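Local atomic coordinates of adhesion G-protein coupled receptor G6 (Danio rerio, PDB entry 6V55), a protein that probably acts as a cell-adhesion receptor that signals through G proteins in myelination and carries a large calcium-binding extracellular region. Residues Ala72-Gly76 / Leu77-Gly81; Ala451-Phe454 / Pro455-Tyr458. One frame throughout, in Å; residues are numbered along the deposited sequence.

Interaction 1. Residues Ala72-Gly76 / Leu77-Gly81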
loop_
_atom_site.group_PDB
_atom_site.type_symbol
_atom_site.label_atom_id
_atom_site.label_comp_id
_atom_site.label_asym_id
_atom_site.label_seq_id
_atom_site.Cartn_x
_atom_site.Cartn_y
_atom_site.Cartn_z
ATOM N N ALA A 72 -8.813 -3.054 4.268
ATOM C CA ALA A 72 -8.088 -3.691 5.351
ATOM C C ALA A 72 -6.626 -3.274 5.364
ATOM O O ALA A 72 -5.987 -3.219 4.309
ATOM C CB ALA A 72 -8.193 -5.196 5.249
ATOM N N LYS A 73 -6.089 -3.022 6.568
ATOM C CA LYS A 73 -4.703 -2.602 6.755
ATOM C C LYS A 73 -3.830 -3.788 7.147
ATOM O O LYS A 73 -4.293 -4.732 7.782
ATOM C CB LYS A 73 -4.585 -1.497 7.806
ATOM C CG LYS A 73 -5.300 -1.774 9.117
ATOM C CD LYS A 73 -5.103 -0.658 10.134
ATOM C CE LYS A 73 -5.911 -0.949 11.411
ATOM N NZ LYS A 73 -5.689 0.094 12.493
ATOM N N PHE A 74 -2.557 -3.740 6.743
ATOM C CA PHE A 74 -1.616 -4.844 6.914
ATOM C C PHE A 74 -0.232 -4.289 7.238
ATOM O O PHE A 74 0.196 -3.293 6.649
ATOM C CB PHE A 74 -1.487 -5.704 5.642
ATOM C CG PHE A 74 -2.754 -6.387 5.208
ATOM C CD1 PHE A 74 -3.040 -7.688 5.632
ATOM C CD2 PHE A 74 -3.643 -5.752 4.340
ATOM C CE1 PHE A 74 -4.201 -8.340 5.222
ATOM C CE2 PHE A 74 -4.815 -6.390 3.926
ATOM C CZ PHE A 74 -5.092 -7.693 4.371
ATOM N N CYS A 75 0.476 -4.946 8.154
ATOM C CA CYS A 75 1.891 -4.682 8.384
ATOM C C CYS A 75 2.531 -5.952 8.923
ATOM O O CYS A 75 1.898 -7.009 8.970
ATOM C CB CYS A 75 2.117 -3.541 9.366
ATOM S SG CYS A 75 1.249 -3.779 10.934
ATOM N N GLY A 76 3.778 -5.823 9.374
ATOM C CA GLY A 76 4.503 -6.967 9.898
ATOM C C GLY A 76 4.784 -7.962 8.791
ATOM O O GLY A 76 5.232 -7.593 7.698
ATOM N N LEU A 77 4.458 -9.228 9.054
ATOM C CA LEU A 77 4.533 -10.276 8.047
ATOM C C LEU A 77 3.165 -10.764 7.611
ATOM O O LEU A 77 3.090 -11.757 6.878
ATOM C CB LEU A 77 5.348 -11.455 8.571
ATOM C CG LEU A 77 6.837 -11.127 8.524
ATOM C CD1 LEU A 77 7.527 -11.711 9.734
ATOM C CD2 LEU A 77 7.435 -11.652 7.219
ATOM N N THR A 78 2.086 -10.090 8.036
ATOM C CA THR A 78 0.781 -10.745 8.080
ATOM C C THR A 78 0.139 -10.898 6.713
ATOM O O THR A 78 -0.751 -11.732 6.554
ATOM C CB THR A 78 -0.175 -9.984 9.004
ATOM O OG1 THR A 78 -0.440 -8.685 8.461
ATOM C CG2 THR A 78 0.445 -9.812 10.381
ATOM N N ALA A 79 0.591 -10.154 5.718
ATOM C CA ALA A 79 -0.005 -10.229 4.396
ATOM C C ALA A 79 0.775 -11.116 3.447
ATOM O O ALA A 79 0.460 -11.112 2.259
ATOM C CB ALA A 79 -0.131 -8.832 3.777
ATOM N N ASN A 80 1.748 -11.896 3.952
ATOM C CA ASN A 80 2.802 -12.454 3.103
ATOM C C ASN A 80 2.300 -13.555 2.172
ATOM O O ASN A 80 2.529 -13.493 0.965
ATOM C CB ASN A 80 3.953 -12.973 3.954
ATOM C CG ASN A 80 4.978 -13.719 3.135
ATOM O OD1 ASN A 80 5.786 -13.120 2.410
ATOM N ND2 ASN A 80 4.945 -15.040 3.229
ATOM N N GLY A 81 1.624 -14.567 2.689
ATOM C CA GLY A 81 1.151 -15.589 1.766
ATOM C C GLY A 81 -0.236 -15.369 1.178
ATOM O O GLY A 81 -0.880 -16.330 0.753
HETATM O O HOH W 1 -0.970 -6.621 10.093
#
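Gly76 and Leu77 form the bend that brings Thr78 back to Cys75, an example of a tight turn setting the positions of the side chains around it. Gly76, with phi 67°, a value glycine takes easily, holds the second position of a type II' beta turn. Leu77 follows as the third residue, its CB and CG both lying near the Gly76 carbonyl. The turn is closed by Thr78 N donating to Cys75 O over 3.2 Å, nearly straight at 168° though tilted out of the carbonyl plane. A water completes the closure: it accepts from Cys75 N at 2.9 Å and donates to Thr78 OG1 at 2.7 Å.

In the CUB beta-sandwich this bend ends strand 71-74, an edge strand of one sheet, and leads toward strand 83-85 at the edge of the other. Cys75 is tied to Cys58 by a disulfide.

Phe74 works on the inner side of the bend. Its CG stands beside the backbone N and opposite the carbonyl carbon (chi1 -62°), which aims the ring at the returning chain. There Phe74 CD1 meets Ala79 CB at 3.6 Å, neither squarely over the face nor in the plane, whereas Thr78 OG1 sits at the ring edge, 4.0 Å from Phe74 CD1. Phe74 and Ala79 both press on Phe50 of strand 41-51, and a type I turn, with Asn80 N bonded to Leu77 O, carries the chain onward.

Interaction 2. Residues Ala451-Phe454 / Pro455-Tyr458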
loop_
_atom_site.group_PDB
_atom_site.type_symbol
_atom_site.label_atom_id
_atom_site.label_comp_id
_atom_site.label_asym_id
_atom_site.label_seq_id
_atom_site.Cartn_x
_atom_site.Cartn_y
_atom_site.Cartn_z
ATOM N N ALA A 451 -6.775 12.617 4.380
ATOM C CA ALA A 451 -5.400 12.497 4.847
ATOM C C ALA A 451 -4.706 13.850 4.808
ATOM O O ALA A 451 -4.904 14.624 3.869
ATOM C CB ALA A 451 -4.641 11.497 3.995
ATOM N N ASP A 452 -3.919 14.143 5.851
ATOM C CA ASP A 452 -3.512 15.516 6.151
ATOM C C ASP A 452 -2.304 15.515 7.087
ATOM O O ASP A 452 -2.332 14.843 8.124
ATOM C CB ASP A 452 -4.681 16.279 6.792
ATOM C CG ASP A 452 -4.315 17.696 7.167
ATOM O OD1 ASP A 452 -3.940 18.450 6.238
ATOM O OD2 ASP A 452 -4.402 18.064 8.372
ATOM N N GLU A 453 -1.256 16.272 6.738
ATOM C CA GLU A 453 -0.038 16.354 7.553
ATOM C C GLU A 453 -0.061 17.649 8.365
ATOM O O GLU A 453 0.177 18.736 7.824
ATOM C CB GLU A 453 1.210 16.274 6.679
ATOM C CG GLU A 453 2.557 16.435 7.421
ATOM C CD GLU A 453 3.730 15.911 6.592
ATOM O OE1 GLU A 453 4.883 15.842 7.105
ATOM O OE2 GLU A 453 3.486 15.547 5.415
ATOM N N PHE A 454 -0.364 17.531 9.667
ATOM C CA PHE A 454 -0.291 18.679 10.568
ATOM C C PHE A 454 0.050 18.206 11.981
ATOM O O PHE A 454 -0.629 17.315 12.509
ATOM C CB PHE A 454 -1.576 19.509 10.603
ATOM C CG PHE A 454 -1.496 20.668 11.564
ATOM C CD1 PHE A 454 -0.593 21.713 11.336
ATOM C CD2 PHE A 454 -2.268 20.684 12.720
ATOM C CE1 PHE A 454 -0.479 22.764 12.233
ATOM C CE2 PHE A 454 -2.172 21.732 13.612
ATOM C CZ PHE A 454 -1.274 22.773 13.371
ATOM N N PRO A 455 1.160 18.695 12.586
ATOM C CA PRO A 455 2.232 19.474 11.957
ATOM C C PRO A 455 3.156 18.580 11.116
ATOM O O PRO A 455 2.752 17.453 10.791
ATOM C CB PRO A 455 2.979 20.074 13.149
ATOM C CG PRO A 455 2.802 19.090 14.226
ATOM C CD PRO A 455 1.417 18.498 14.026
ATOM N N VAL A 456 4.336 19.076 10.737
ATOM C CA VAL A 456 5.204 18.311 9.855
ATOM C C VAL A 456 5.719 17.078 10.602
ATOM O O VAL A 456 5.832 17.089 11.842
ATOM C CB VAL A 456 6.308 19.232 9.302
ATOM C CG1 VAL A 456 7.361 19.573 10.357
ATOM C CG2 VAL A 456 6.962 18.639 8.053
ATOM N N HIS A 457 5.812 15.959 9.858
ATOM C CA HIS A 457 6.068 14.579 10.297
ATOM C C HIS A 457 4.927 13.973 11.111
ATOM O O HIS A 457 5.115 12.927 11.743
ATOM C CB HIS A 457 7.383 14.404 11.077
ATOM C CG HIS A 457 8.524 15.209 10.542
ATOM N ND1 HIS A 457 9.285 14.793 9.471
ATOM C CD2 HIS A 457 9.011 16.418 10.912
ATOM C CE1 HIS A 457 10.199 15.710 9.210
ATOM N NE2 HIS A 457 10.052 16.706 10.067
ATOM N N TYR A 458 3.724 14.545 11.086
ATOM C CA TYR A 458 2.563 13.908 11.723
ATOM C C TYR A 458 1.537 13.677 10.626
ATOM O O TYR A 458 0.707 14.549 10.351
ATOM C CB TYR A 458 1.990 14.753 12.850
ATOM C CG TYR A 458 2.841 14.705 14.075
ATOM C CD1 TYR A 458 2.548 13.822 15.106
ATOM C CD2 TYR A 458 3.964 15.525 14.193
ATOM C CE1 TYR A 458 3.356 13.759 16.236
ATOM C CE2 TYR A 458 4.783 15.469 15.315
ATOM C CZ TYR A 458 4.473 14.582 16.336
ATOM O OH TYR A 458 5.286 14.520 17.457
#
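Glu453 reaches along its own chain to grip the turn that follows it: Glu453 OE1 accepts the backbone N-H of His457 (N to OE1 2.9 Å), through the anti lone pair and with an N-H...O angle of 157°. The side chain is extended, CG anti to the backbone N (chi1 177°), which lets the carboxylate span the turn while OE2 forms a salt bridge with Arg459. Replacing Glu453 by alanine removes the carboxylate, and the His457 N-H and the Arg459 guanidinium would probably lose this acceptor, leaving the turn freer to move. A weak hydrogen bond runs from Phe454 N to Tyr458 O at 3.2 Å, and the same oxygen receives a CA-H contact from Glu453.

Inside the turn, Tyr458 N bonds to Pro455 O, and His457 takes the positive phi (68°) of the third position in a type II beta turn. Glu453 and Val456 lie alongside each other, Val456 CG2 3.6 Å from Glu453 OE1 and also above one face of the His457 ring near its rim. The peptide before Pro455 is cis, and Pro455 CD lies over one face of the Phe454 ring. His457 NE2 bonds to Glu536 and Tyr458 OH to Phe474 N, tying the loop to its surroundings. Strands 452-453 and 459-460 thus form a small beta hairpin, probably part of the disulfide-rich hormone-receptor (HormR) domain of this receptor family.

Overall arrangement
Both contacts are local turns following short strands, but in separate modules. Interaction 1 comes first along the chain, joining the two sheets of the CUB domain; interaction 2 follows more than 350 residues later, in the two-stranded sheet 452-453/459-460. Their centres are 25 Å apart and their nearest atoms about 14 Å, without touching. The two modules are nevertheless neighbours: a bound calcium ion lies about 9 Å from the side chain of Cys75 in interaction 1, and one lies about 11 Å from that of His457 in interaction 2. The glycan at Asn480 also lies near Gln56 and Ile59, consistent with a chain that folds back so that distant parts come near the CUB domain.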